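Long-range contacts in KaiC domain-containing protein (Pyrococcus horikoshii, PDB 2ZTS), which binds ADP and magnesium as a KaiC-like P-loop protein and is probably an ATP-binding protein of unestablished cellular role: residues 14-19 / 240-245; 25-30 / 172-177; 58-63 / 135-140; 215-220 / 232-237. All coordinates share one frame; numbering follows the deposited sequence.

Contact 1 of 4, residues 14-19 / 240-245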
loop_
_atom_site.group_PDB
_atom_site.type_symbol
_atom_site.label_atom_id
_atom_site.label_comp_id
_atom_site.label_asym_id
_atom_site.label_seq_id
_atom_site.Cartn_x
_atom_site.Cartn_y
_atom_site.Cartn_z
ATOM N N SER C 14 -3.366 -21.542 -32.687
ATOM C CA SER C 14 -3.007 -20.239 -32.145
ATOM C C SER C 14 -2.206 -19.501 -33.172
ATOM O O SER C 14 -2.269 -18.319 -33.264
ATOM C CB SER C 14 -2.161 -20.369 -30.874
ATOM O OG SER C 14 -0.920 -20.948 -31.169
ATOM N N GLY C 15 -1.450 -20.232 -33.947
ATOM C CA GLY C 15 -0.489 -19.616 -34.829
ATOM C C GLY C 15 0.911 -19.529 -34.268
ATOM O O GLY C 15 1.801 -19.030 -34.951
ATOM N N ILE C 16 1.138 -20.050 -33.064
ATOM C CA ILE C 16 2.422 -19.844 -32.365
ATOM C C ILE C 16 3.075 -21.218 -32.164
ATOM O O ILE C 16 2.567 -22.038 -31.384
ATOM C CB ILE C 16 2.192 -19.111 -31.011
ATOM C CG1 ILE C 16 1.759 -17.646 -31.294
ATOM C CG2 ILE C 16 3.503 -19.160 -30.138
ATOM C CD1 ILE C 16 0.880 -17.118 -30.320
ATOM N N PRO C 17 4.152 -21.493 -32.908
ATOM C CA PRO C 17 4.777 -22.818 -32.845
ATOM C C PRO C 17 5.114 -23.122 -31.428
ATOM O O PRO C 17 5.566 -22.234 -30.694
ATOM C CB PRO C 17 6.015 -22.679 -33.726
ATOM C CG PRO C 17 5.677 -21.526 -34.680
ATOM C CD PRO C 17 4.820 -20.608 -33.897
ATOM N N GLY C 18 4.826 -24.352 -31.022
ATOM C CA GLY C 18 5.104 -24.785 -29.673
ATOM C C GLY C 18 3.988 -24.579 -28.672
ATOM O O GLY C 18 4.030 -25.171 -27.590
ATOM N N PHE C 19 2.967 -23.810 -29.036
ATOM C CA PHE C 19 1.932 -23.394 -28.106
ATOM C C PHE C 19 0.696 -24.264 -28.061
ATOM O O PHE C 19 0.137 -24.485 -26.990
ATOM C CB PHE C 19 1.495 -21.951 -28.428
ATOM C CG PHE C 19 0.684 -21.341 -27.364
ATOM C CD1 PHE C 19 1.275 -21.014 -26.137
ATOM C CD2 PHE C 19 -0.663 -21.087 -27.553
ATOM C CE1 PHE C 19 0.541 -20.492 -25.130
ATOM C CE2 PHE C 19 -1.403 -20.516 -26.555
ATOM C CZ PHE C 19 -0.804 -20.210 -25.331
ATOM N N ASN C 240 11.030 -14.700 -37.135
ATOM C CA ASN C 240 9.698 -15.045 -37.614
ATOM C C ASN C 240 8.666 -15.071 -36.498
ATOM O O ASN C 240 7.739 -15.789 -36.579
ATOM C CB ASN C 240 9.718 -16.376 -38.434
ATOM C CG ASN C 240 10.685 -16.317 -39.624
ATOM O OD1 ASN C 240 11.775 -16.878 -39.558
ATOM N ND2 ASN C 240 10.320 -15.580 -40.686
ATOM N N GLY C 241 8.786 -14.230 -35.485
ATOM C CA GLY C 241 7.797 -14.138 -34.407
ATOM C C GLY C 241 8.050 -15.026 -33.194
ATOM O O GLY C 241 9.159 -15.493 -32.954
ATOM N N ILE C 242 7.001 -15.284 -32.426
ATOM C CA ILE C 242 7.137 -16.086 -31.228
ATOM C C ILE C 242 7.331 -17.553 -31.572
ATOM O O ILE C 242 6.669 -18.094 -32.494
ATOM C CB ILE C 242 5.937 -15.896 -30.290
ATOM C CG1 ILE C 242 5.857 -14.443 -29.871
ATOM C CG2 ILE C 242 6.078 -16.763 -29.055
ATOM C CD1 ILE C 242 4.778 -14.127 -28.877
ATOM N N VAL C 243 8.247 -18.173 -30.832
ATOM C CA VAL C 243 8.363 -19.631 -30.729
ATOM C C VAL C 243 8.481 -20.017 -29.233
ATOM O O VAL C 243 9.367 -19.522 -28.519
ATOM C CB VAL C 243 9.622 -20.201 -31.476
ATOM C CG1 VAL C 243 9.721 -21.731 -31.280
ATOM C CG2 VAL C 243 9.639 -19.877 -33.000
ATOM N N VAL C 244 7.615 -20.917 -28.792
ATOM C CA VAL C 244 7.600 -21.457 -27.451
ATOM C C VAL C 244 8.344 -22.799 -27.437
ATOM O O VAL C 244 8.204 -23.572 -28.366
ATOM C CB VAL C 244 6.169 -21.661 -27.010
ATOM C CG1 VAL C 244 6.103 -22.314 -25.648
ATOM C CG2 VAL C 244 5.421 -20.304 -27.028
ATOM N N TYR C 245 9.137 -23.055 -26.395
ATOM C CA TYR C 245 10.040 -24.214 -26.310
ATOM C C TYR C 245 9.627 -25.189 -25.199
ATOM O O TYR C 245 8.813 -24.837 -24.392
ATOM C CB TYR C 245 11.453 -23.699 -26.077
ATOM C CG TYR C 245 12.005 -22.984 -27.255
ATOM C CD1 TYR C 245 12.353 -23.682 -28.436
ATOM C CD2 TYR C 245 12.191 -21.601 -27.233
ATOM C CE1 TYR C 245 12.874 -23.009 -29.567
ATOM C CE2 TYR C 245 12.714 -20.929 -28.344
ATOM C CZ TYR C 245 13.048 -21.634 -29.502
ATOM O OH TYR C 245 13.559 -20.949 -30.568
#
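The Phe19 ring meets Val244 obliquely, its CD1 4.3 Å from CG2 of that valine, and packs edge-to-face with Phe46 of helix 43-58. Within the strand segment, Val243 CG1 covers one face of the Tyr245 ring, toward the rim. In this KaiC-like P-loop domain, the loop 14-19 lies against 241-244, the last strand of the mixed sheet. Val244 points toward the loop; with CG1 anti to its backbone N (chi1 176°), its CG2 is turned to Ile16 as well as to Phe19. The CG2 methyl of Ile16 sits between two strand residues, 3.7 Å from CG2 of Ile242 and 3.8 Å from CG2 of Val244. Pro17 lays its CD against the carbonyl O of Ile242 at 3.4 Å. Gly18 has positive phi, and a CB there would collide with the carbonyl O of Val244. An ST turn shapes the loop start, Ser14 OG accepting from Ile16 N. The polar link to the strand is nearly straight: Val244 N donates to Pro17 O at 3.1 Å, with 171° at the hydrogen.

Contact 2 of 4, residues 25-30 / 172-177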
loop_
_atom_site.group_PDB
_atom_site.type_symbol
_atom_site.label_atom_id
_atom_site.label_comp_id
_atom_site.label_asym_id
_atom_site.label_seq_id
_atom_site.Cartn_x
_atom_site.Cartn_y
_atom_site.Cartn_z
ATOM N N GLY C 25 -4.335 -28.596 -28.582
ATOM C CA GLY C 25 -4.478 -28.296 -30.010
ATOM C C GLY C 25 -4.924 -26.874 -30.337
ATOM O O GLY C 25 -4.903 -26.471 -31.498
ATOM N N GLY C 26 -5.315 -26.063 -29.356
ATOM C CA GLY C 26 -5.787 -24.708 -29.671
ATOM C C GLY C 26 -6.853 -24.211 -28.745
ATOM O O GLY C 26 -7.221 -24.931 -27.818
ATOM N N PHE C 27 -7.295 -22.957 -28.946
ATOM C CA PHE C 27 -8.323 -22.356 -28.120
ATOM C C PHE C 27 -9.722 -22.898 -28.474
ATOM O O PHE C 27 -10.105 -22.857 -29.654
ATOM C CB PHE C 27 -8.398 -20.840 -28.309
ATOM C CG PHE C 27 -7.112 -20.123 -28.152
ATOM C CD1 PHE C 27 -6.529 -19.969 -26.885
ATOM C CD2 PHE C 27 -6.500 -19.521 -29.244
ATOM C CE1 PHE C 27 -5.354 -19.241 -26.719
ATOM C CE2 PHE C 27 -5.288 -18.783 -29.068
ATOM C CZ PHE C 27 -4.723 -18.672 -27.793
ATOM N N PRO C 28 -10.525 -23.303 -27.477
ATOM C CA PRO C 28 -11.927 -23.612 -27.768
ATOM C C PRO C 28 -12.542 -22.450 -28.527
ATOM O O PRO C 28 -12.455 -21.271 -28.117
ATOM C CB PRO C 28 -12.581 -23.772 -26.386
ATOM C CG PRO C 28 -11.499 -24.069 -25.425
ATOM C CD PRO C 28 -10.198 -23.487 -26.041
ATOM N N GLU C 29 -13.195 -22.782 -29.633
ATOM C CA GLU C 29 -13.902 -21.798 -30.442
ATOM C C GLU C 29 -14.864 -20.961 -29.606
ATOM O O GLU C 29 -15.599 -21.465 -28.783
ATOM C CB GLU C 29 -14.632 -22.544 -31.619
ATOM C CG GLU C 29 -15.266 -21.636 -32.650
ATOM C CD GLU C 29 -15.847 -22.393 -33.872
ATOM O OE1 GLU C 29 -15.759 -23.657 -33.939
ATOM O OE2 GLU C 29 -16.381 -21.698 -34.782
ATOM N N GLY C 30 -14.859 -19.651 -29.805
ATOM C CA GLY C 30 -15.761 -18.786 -29.086
ATOM C C GLY C 30 -15.177 -18.198 -27.774
ATOM O O GLY C 30 -15.818 -17.334 -27.179
ATOM N N GLY C 172 -19.640 -14.379 -30.725
ATOM C CA GLY C 172 -19.095 -15.720 -30.706
ATOM C C GLY C 172 -17.789 -15.942 -31.450
ATOM O O GLY C 172 -17.588 -17.047 -31.940
ATOM N N VAL C 173 -16.897 -14.935 -31.556
ATOM C CA VAL C 173 -15.574 -15.163 -32.191
ATOM C C VAL C 173 -14.523 -15.567 -31.147
ATOM O O VAL C 173 -14.784 -15.607 -29.991
ATOM C CB VAL C 173 -15.083 -13.992 -33.082
ATOM C CG1 VAL C 173 -16.057 -13.805 -34.253
ATOM C CG2 VAL C 173 -14.924 -12.655 -32.309
ATOM N N THR C 174 -13.366 -16.001 -31.586
ATOM C CA THR C 174 -12.344 -16.390 -30.642
ATOM C C THR C 174 -11.479 -15.171 -30.517
ATOM O O THR C 174 -10.945 -14.723 -31.508
ATOM C CB THR C 174 -11.532 -17.525 -31.201
ATOM O OG1 THR C 174 -12.350 -18.691 -31.412
ATOM C CG2 THR C 174 -10.418 -17.925 -30.191
ATOM N N THR C 175 -11.375 -14.635 -29.306
ATOM C CA THR C 175 -10.821 -13.322 -29.041
ATOM C C THR C 175 -9.645 -13.341 -28.073
ATOM O O THR C 175 -9.733 -14.049 -27.054
ATOM C CB THR C 175 -11.926 -12.491 -28.402
ATOM O OG1 THR C 175 -13.042 -12.443 -29.307
ATOM C CG2 THR C 175 -11.498 -10.983 -28.192
ATOM N N ILE C 176 -8.576 -12.566 -28.374
ATOM C CA ILE C 176 -7.551 -12.163 -27.387
ATOM C C ILE C 176 -7.711 -10.667 -27.017
ATOM O O ILE C 176 -7.787 -9.783 -27.884
ATOM C CB ILE C 176 -6.143 -12.434 -27.902
ATOM C CG1 ILE C 176 -5.942 -13.933 -28.070
ATOM C CG2 ILE C 176 -5.052 -11.834 -26.952
ATOM C CD1 ILE C 176 -4.692 -14.327 -28.891
ATOM N N LEU C 177 -7.792 -10.398 -25.724
ATOM C CA LEU C 177 -7.765 -9.056 -25.149
ATOM C C LEU C 177 -6.476 -8.952 -24.394
ATOM O O LEU C 177 -6.099 -9.882 -23.664
ATOM C CB LEU C 177 -8.900 -8.848 -24.121
ATOM C CG LEU C 177 -10.318 -9.249 -24.541
ATOM C CD1 LEU C 177 -11.270 -9.229 -23.381
ATOM C CD2 LEU C 177 -10.796 -8.292 -25.621
#
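Phe27 and Thr174 meet through carbon, CB of the phenylalanine lying 4.0 Å from the threonine CG2. Here strand 27-28, paired with strand 11-12 in a small antiparallel sheet, packs against parallel strand 174-179 of the P-loop domain's central sheet. The Phe27 ring continues obliquely, its CZ 4.5 Å from CD1 of Ile176. Pro28 leans on Arg76 of a second subunit. Next comes Glu29, whose CA passes 3.6 Å from OG1 of Thr174 while its carboxylate forms a salt bridge with Arg10. Gly30, with positive phi, gives its N-H to Thr174 OG1 (3.1 Å, 160° at the hydrogen); its CA also approaches Val173 O at 3.4 Å. Thr174 serves both ends because OG1 stands beside its own backbone N (chi1 -63°), which leaves CG2 turned to Phe27. A valine in its place would probably leave the Gly30 N-H without this acceptor. The link is consequently divided between one threonine's two branches: the hydroxyl takes a backbone N-H from the link into strand 32-36, and the methyl joins the apolar layer between sheet and helix 43-58.

Contact 3 of 4, residues 58-63 / 135-140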
loop_
_atom_site.group_PDB
_atom_site.type_symbol
_atom_site.label_atom_id
_atom_site.label_comp_id
_atom_site.label_asym_id
_atom_site.label_seq_id
_atom_site.Cartn_x
_atom_site.Cartn_y
_atom_site.Cartn_z
ATOM N N TYR C 58 -4.140 -20.639 -41.837
ATOM C CA TYR C 58 -5.406 -21.361 -41.620
ATOM C C TYR C 58 -6.596 -20.743 -42.323
ATOM O O TYR C 58 -7.690 -21.210 -42.135
ATOM C CB TYR C 58 -5.719 -21.501 -40.111
ATOM C CG TYR C 58 -4.544 -21.970 -39.298
ATOM C CD1 TYR C 58 -4.004 -23.231 -39.502
ATOM C CD2 TYR C 58 -3.946 -21.140 -38.330
ATOM C CE1 TYR C 58 -2.905 -23.683 -38.791
ATOM C CE2 TYR C 58 -2.820 -21.583 -37.583
ATOM C CZ TYR C 58 -2.321 -22.863 -37.827
ATOM O OH TYR C 58 -1.248 -23.323 -37.161
ATOM N N GLY C 59 -6.406 -19.682 -43.103
ATOM C CA GLY C 59 -7.483 -19.105 -43.890
ATOM C C GLY C 59 -8.655 -18.524 -43.125
ATOM O O GLY C 59 -9.718 -18.350 -43.712
ATOM N N GLU C 60 -8.498 -18.226 -41.824
ATOM C CA GLU C 60 -9.579 -17.639 -41.029
ATOM C C GLU C 60 -9.429 -16.109 -41.010
ATOM O O GLU C 60 -8.361 -15.580 -40.697
ATOM C CB GLU C 60 -9.583 -18.224 -39.597
ATOM C CG GLU C 60 -9.419 -19.767 -39.510
ATOM C CD GLU C 60 -9.615 -20.370 -38.094
ATOM O OE1 GLU C 60 -9.313 -19.711 -37.058
ATOM O OE2 GLU C 60 -10.048 -21.559 -38.001
ATOM N N PRO C 61 -10.474 -15.378 -41.381
ATOM C CA PRO C 61 -10.381 -13.907 -41.369
ATOM C C PRO C 61 -10.267 -13.379 -39.945
ATOM O O PRO C 61 -10.875 -13.972 -39.062
ATOM C CB PRO C 61 -11.699 -13.439 -42.021
ATOM C CG PRO C 61 -12.303 -14.718 -42.711
ATOM C CD PRO C 61 -11.773 -15.874 -41.882
ATOM N N GLY C 62 -9.518 -12.300 -39.743
ATOM C CA GLY C 62 -9.301 -11.713 -38.435
ATOM C C GLY C 62 -9.342 -10.204 -38.353
ATOM O O GLY C 62 -8.977 -9.485 -39.287
ATOM N N VAL C 63 -9.822 -9.709 -37.223
ATOM C CA VAL C 63 -9.849 -8.297 -36.953
ATOM C C VAL C 63 -8.863 -7.948 -35.807
ATOM O O VAL C 63 -9.013 -8.416 -34.707
ATOM C CB VAL C 63 -11.251 -7.820 -36.614
ATOM C CG1 VAL C 63 -11.240 -6.357 -36.309
ATOM C CG2 VAL C 63 -12.234 -8.128 -37.762
ATOM N N ASN C 135 -16.678 -11.680 -42.004
ATOM C CA ASN C 135 -16.946 -13.008 -41.414
ATOM C C ASN C 135 -15.756 -13.482 -40.533
ATOM O O ASN C 135 -15.276 -14.608 -40.657
ATOM C CB ASN C 135 -17.198 -14.025 -42.515
ATOM C CG ASN C 135 -17.968 -15.244 -42.027
ATOM O OD1 ASN C 135 -18.400 -15.316 -40.878
ATOM N ND2 ASN C 135 -18.173 -16.209 -42.930
ATOM N N ALA C 136 -15.259 -12.574 -39.693
ATOM C CA ALA C 136 -14.074 -12.813 -38.876
ATOM C C ALA C 136 -14.334 -14.034 -37.989
ATOM O O ALA C 136 -15.404 -14.197 -37.456
ATOM C CB ALA C 136 -13.796 -11.577 -38.006
ATOM N N LYS C 137 -13.363 -14.919 -37.873
ATOM C CA LYS C 137 -13.414 -15.906 -36.831
ATOM C C LYS C 137 -12.448 -15.524 -35.655
ATOM O O LYS C 137 -12.494 -16.168 -34.620
ATOM C CB LYS C 137 -13.134 -17.309 -37.399
ATOM C CG LYS C 137 -14.277 -17.905 -38.258
ATOM C CD LYS C 137 -13.728 -18.879 -39.276
ATOM C CE LYS C 137 -14.743 -19.949 -39.780
ATOM N NZ LYS C 137 -14.016 -21.268 -40.017
ATOM N N ARG C 138 -11.607 -14.502 -35.828
ATOM C CA ARG C 138 -10.580 -14.145 -34.857
ATOM C C ARG C 138 -10.642 -12.649 -34.578
ATOM O O ARG C 138 -10.922 -11.856 -35.474
ATOM C CB ARG C 138 -9.228 -14.527 -35.401
ATOM C CG ARG C 138 -8.907 -15.990 -35.331
ATOM C CD ARG C 138 -7.500 -16.339 -35.767
ATOM N NE ARG C 138 -7.471 -17.755 -36.120
ATOM C CZ ARG C 138 -6.507 -18.610 -35.840
ATOM N NH1 ARG C 138 -5.405 -18.239 -35.233
ATOM N NH2 ARG C 138 -6.634 -19.888 -36.199
ATOM N N LEU C 139 -10.409 -12.255 -33.339
ATOM C CA LEU C 139 -10.510 -10.844 -32.935
ATOM C C LEU C 139 -9.432 -10.525 -31.885
ATOM O O LEU C 139 -9.187 -11.333 -31.018
ATOM C CB LEU C 139 -11.911 -10.549 -32.383
ATOM C CG LEU C 139 -12.122 -9.140 -31.790
ATOM C CD1 LEU C 139 -11.888 -8.017 -32.789
ATOM C CD2 LEU C 139 -13.546 -9.055 -31.182
ATOM N N VAL C 140 -8.812 -9.371 -31.972
ATOM C CA VAL C 140 -7.845 -8.894 -30.965
ATOM C C VAL C 140 -8.240 -7.474 -30.589
ATOM O O VAL C 140 -8.585 -6.700 -31.463
ATOM C CB VAL C 140 -6.417 -8.880 -31.531
ATOM C CG1 VAL C 140 -5.488 -8.027 -30.694
ATOM C CG2 VAL C 140 -5.878 -10.288 -31.630
#
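Arg138 grips Glu60 side-on: NE and NH2 both donate to the one oxygen OE1, each at 2.8 Å. That oxygen lies close to the guanidinium plane, but the carboxylate is turned 69° from it. NE arrives on the anti side of OE1, whereas NH2 comes from above the carboxylate plane. Tyr58 joins the guanidinium obliquely, its CD2 3.7 Å from NH2, with the two planes only 18° apart. The arginine chain is extended from CG to NE, which carries the guanidinium away from the strand pair to Glu60 and Tyr58. Beneath, strands 62-66 and 138-142 run parallel in the P-loop domain's central sheet, with Val63 N donating to Arg138 O (3.0 Å) and Val140 N to Val63 O (2.9 Å). On the other face, Val63 places CG2 3.8 Å from Ala136 CB and lies alongside Leu139. A leucine at Arg138 would probably leave the Glu60 carboxylate without its charged mate. Farther out, Arg138 NH1 is held by the carbonyl oxygens of Lys13 and Phe50, and a Schellman motif at Asn135 ends helix 120-134.

Contact 4 of 4, residues 215-220 / 232-237. With ADP (adenosine-5'-diphosphate), chain H.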
loop_
_atom_site.group_PDB
_atom_site.type_symbol
_atom_site.label_atom_id
_atom_site.label_comp_id
_atom_site.label_asym_id
_atom_site.label_seq_id
_atom_site.Cartn_x
_atom_site.Cartn_y
_atom_site.Cartn_z
ATOM N N LYS C 215 14.845 -13.641 -19.203
ATOM C CA LYS C 215 14.385 -14.591 -20.254
ATOM C C LYS C 215 12.851 -14.591 -20.282
ATOM O O LYS C 215 12.187 -14.351 -19.283
ATOM C CB LYS C 215 14.930 -16.012 -20.020
ATOM C CG LYS C 215 14.383 -17.158 -21.063
ATOM C CD LYS C 215 15.526 -17.968 -21.753
ATOM C CE LYS C 215 16.038 -19.244 -20.963
ATOM N NZ LYS C 215 14.962 -20.026 -20.238
ATOM N N ARG C 216 12.283 -14.853 -21.442
ATOM C CA ARG C 216 10.832 -14.793 -21.591
ATOM C C ARG C 216 10.165 -16.113 -21.257
ATOM O O ARG C 216 10.635 -17.186 -21.649
ATOM C CB ARG C 216 10.474 -14.396 -22.999
ATOM C CG ARG C 216 11.176 -13.165 -23.485
ATOM C CD ARG C 216 10.597 -12.800 -24.817
ATOM N NE ARG C 216 11.197 -11.652 -25.425
ATOM C CZ ARG C 216 10.919 -10.394 -25.086
ATOM N NH1 ARG C 216 10.020 -10.128 -24.137
ATOM N NH2 ARG C 216 11.520 -9.412 -25.729
ATOM N N TYR C 217 9.079 -16.016 -20.515
ATOM C CA TYR C 217 8.291 -17.170 -20.130
ATOM C C TYR C 217 6.811 -16.933 -20.475
ATOM O O TYR C 217 6.334 -15.841 -20.403
ATOM C CB TYR C 217 8.492 -17.472 -18.633
ATOM C CG TYR C 217 9.893 -17.942 -18.283
ATOM C CD1 TYR C 217 10.327 -19.257 -18.556
ATOM C CD2 TYR C 217 10.804 -17.071 -17.655
ATOM C CE1 TYR C 217 11.659 -19.687 -18.206
ATOM C CE2 TYR C 217 12.135 -17.493 -17.309
ATOM C CZ TYR C 217 12.553 -18.783 -17.594
ATOM O OH TYR C 217 13.860 -19.126 -17.246
ATOM N N VAL C 218 6.123 -17.983 -20.897
ATOM C CA VAL C 218 4.649 -18.025 -20.975
ATOM C C VAL C 218 4.088 -19.063 -20.018
ATOM O O VAL C 218 4.673 -20.130 -19.804
ATOM C CB VAL C 218 4.162 -18.277 -22.419
ATOM C CG1 VAL C 218 4.734 -19.594 -22.979
ATOM C CG2 VAL C 218 2.684 -18.324 -22.495
ATOM N N LEU C 219 2.943 -18.745 -19.431
ATOM C CA LEU C 219 2.236 -19.669 -18.570
ATOM C C LEU C 219 0.736 -19.576 -18.897
ATOM O O LEU C 219 0.176 -18.472 -19.077
ATOM C CB LEU C 219 2.511 -19.260 -17.166
ATOM C CG LEU C 219 1.829 -19.853 -15.963
ATOM C CD1 LEU C 219 2.243 -21.255 -15.778
ATOM C CD2 LEU C 219 2.279 -19.012 -14.773
ATOM N N ILE C 220 0.104 -20.712 -19.053
ATOM C CA ILE C 220 -1.351 -20.762 -19.149
ATOM C C ILE C 220 -1.912 -20.970 -17.783
ATOM O O ILE C 220 -1.788 -22.055 -17.209
ATOM C CB ILE C 220 -1.796 -21.896 -20.033
ATOM C CG1 ILE C 220 -1.194 -21.736 -21.412
ATOM C CG2 ILE C 220 -3.341 -21.929 -20.127
ATOM C CD1 ILE C 220 -0.559 -22.959 -21.859
ATOM N N LYS C 232 5.593 -23.233 -16.489
ATOM C CA LYS C 232 6.187 -22.079 -17.160
ATOM C C LYS C 232 6.979 -22.626 -18.339
ATOM O O LYS C 232 7.706 -23.582 -18.165
ATOM C CB LYS C 232 7.193 -21.335 -16.234
ATOM C CG LYS C 232 6.619 -20.286 -15.251
ATOM C CD LYS C 232 7.624 -19.126 -14.965
ATOM C CE LYS C 232 7.060 -17.697 -15.381
ATOM N NZ LYS C 232 7.861 -16.447 -14.904
ATOM N N TYR C 233 6.880 -21.989 -19.511
ATOM C CA TYR C 233 7.584 -22.438 -20.718
ATOM C C TYR C 233 8.461 -21.312 -21.229
ATOM O O TYR C 233 7.939 -20.242 -21.428
ATOM C CB TYR C 233 6.594 -22.880 -21.833
ATOM C CG TYR C 233 5.895 -24.183 -21.537
ATOM C CD1 TYR C 233 6.366 -25.417 -22.054
ATOM C CD2 TYR C 233 4.806 -24.213 -20.694
ATOM C CE1 TYR C 233 5.726 -26.627 -21.730
ATOM C CE2 TYR C 233 4.177 -25.380 -20.377
ATOM C CZ TYR C 233 4.648 -26.596 -20.897
ATOM O OH TYR C 233 4.006 -27.751 -20.553
ATOM N N PRO C 234 9.751 -21.524 -21.508
ATOM C CA PRO C 234 10.566 -20.474 -22.154
ATOM C C PRO C 234 10.084 -20.085 -23.537
ATOM O O PRO C 234 9.576 -20.949 -24.295
ATOM C CB PRO C 234 11.958 -21.133 -22.305
ATOM C CG PRO C 234 11.719 -22.583 -22.215
ATOM C CD PRO C 234 10.539 -22.754 -21.271
ATOM N N PHE C 235 10.243 -18.814 -23.913
ATOM C CA PHE C 235 10.026 -18.477 -25.316
ATOM C C PHE C 235 10.900 -17.400 -25.854
ATOM O O PHE C 235 11.526 -16.639 -25.131
ATOM C CB PHE C 235 8.527 -18.214 -25.642
ATOM C CG PHE C 235 7.986 -16.823 -25.242
ATOM C CD1 PHE C 235 8.010 -15.762 -26.132
ATOM C CD2 PHE C 235 7.329 -16.643 -24.045
ATOM C CE1 PHE C 235 7.444 -14.518 -25.817
ATOM C CE2 PHE C 235 6.748 -15.409 -23.687
ATOM C CZ PHE C 235 6.810 -14.334 -24.564
ATOM N N GLU C 236 10.920 -17.340 -27.171
ATOM C CA GLU C 236 11.665 -16.318 -27.841
ATOM C C GLU C 236 10.798 -15.610 -28.835
ATOM O O GLU C 236 9.931 -16.214 -29.453
ATOM C CB GLU C 236 12.846 -16.926 -28.595
ATOM C CG GLU C 236 14.125 -16.991 -27.778
ATOM C CD GLU C 236 15.298 -17.421 -28.657
ATOM O OE1 GLU C 236 16.460 -16.921 -28.435
ATOM O OE2 GLU C 236 15.007 -18.245 -29.595
ATOM N N ILE C 237 11.111 -14.329 -28.997
ATOM C CA ILE C 237 10.659 -13.518 -30.112
ATOM C C ILE C 237 11.762 -13.485 -31.145
ATOM O O ILE C 237 12.754 -12.774 -31.000
ATOM C CB ILE C 237 10.348 -12.076 -29.628
ATOM C CG1 ILE C 237 9.372 -12.145 -28.461
ATOM C CG2 ILE C 237 9.795 -11.226 -30.800
ATOM C CD1 ILE C 237 8.782 -10.742 -28.024
HETATM P PB ADP H . 4.183 -5.576 -25.359
HETATM O O1B ADP H . 3.992 -6.635 -24.360
HETATM O O2B ADP H . 4.637 -4.250 -24.736
HETATM O O3B ADP H . 2.919 -5.345 -26.263
HETATM P PA ADP H . 5.627 -6.267 -27.811
HETATM O O1A ADP H . 4.793 -7.384 -28.478
HETATM O O2A ADP H . 5.425 -4.910 -28.445
HETATM O O3A ADP H . 5.425 -6.209 -26.199
HETATM O "O5'" ADP H . 7.123 -6.797 -27.870
HETATM C "C5'" ADP H . 8.136 -6.116 -28.537
HETATM C "C4'" ADP H . 9.465 -6.811 -28.359
HETATM O "O4'" ADP H . 9.733 -7.846 -29.276
HETATM C "C3'" ADP H . 10.588 -5.800 -28.476
HETATM O "O3'" ADP H . 10.647 -5.082 -27.242
HETATM C "C2'" ADP H . 11.763 -6.683 -28.848
HETATM O "O2'" ADP H . 12.372 -7.239 -27.736
HETATM C "C1'" ADP H . 11.120 -7.831 -29.634
HETATM N N9 ADP H . 11.154 -7.630 -31.092
HETATM C C8 ADP H . 10.458 -6.670 -31.817
HETATM N N7 ADP H . 10.722 -6.837 -33.130
HETATM C C5 ADP H . 11.619 -7.857 -33.244
HETATM C C6 ADP H . 12.236 -8.457 -34.338
HETATM N N6 ADP H . 11.800 -8.229 -35.585
HETATM N N1 ADP H . 13.093 -9.537 -34.116
HETATM C C2 ADP H . 13.329 -10.006 -32.833
HETATM N N3 ADP H . 12.698 -9.409 -31.736
HETATM C C4 ADP H . 11.874 -8.366 -31.958
HETATM O O HOH W 1 13.264 -13.314 -27.133
#
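Strands 215-220 and 233-237 are antiparallel arms of a beta hairpin, yet their axes make an angle of 123°, so the pair is strongly twisted. Val218 and Tyr233 form a hydrogen-bonded pair, each N donating to the other's O at 2.9 Å, with both donors in the carbonyl planes. Tyr217 and Pro234 follow as a non-hydrogen-bonded pair. Farther along, Phe235 N reaches Arg216 O at 2.8 Å from 45° out of the carbonyl plane. Arg216, Val218, Tyr233 and Phe235 share one face of the sheet. There the Arg216 CB makes a CH-pi contact, 3.8 Å from the centroid of the Phe235 ring and almost on its normal. Phe235 holds CG between its backbone N and carbonyl carbon (chi1 79°), which swings the ring back across the hairpin, its edge to Val218 N. On the other face, Lys232 crosses Tyr217 at about a right angle, CE 3.6 Å from the tyrosine CB. Ile237 lays CD1 over the centre of the Arg216 guanidinium and also touches the ADP ribose, 3.3 Å from O4'. These two residues belong to the nucleotide pocket, where Arg216 NH1 also bonds to Gly40 O. One water accepts from Arg216 NE and Ile237 N, while Arg216 NH2 approaches ADP O2' to 3.1 Å, near the guanidinium plane.

How the contacts relate
All four contacts reach one mixed sheet: contact 3 joins two of its parallel strands, contact 2 packs strand 27-28 against a third, contact 4 is its antiparallel hairpin, and contact 1 sets a loop on the last strand. Contacts 3 and 2 share neighbouring strands, Ile176 N lying 3.0 Å from Leu139 O, and their centres are 10 Å apart. Val243 N stands 2.9 Å from Glu236 O, joining contact 1 to contact 4. Contact 1 also meets contact 2 through rings, Phe19 CE2 being 4.0 Å from Phe27 CZ. Contact 4 touches ADP directly; the Ile242 side chain of contact 1 is about 7 Å from it. Contact 3 stays farther off, the Val140 side chain about 10 Å from ADP.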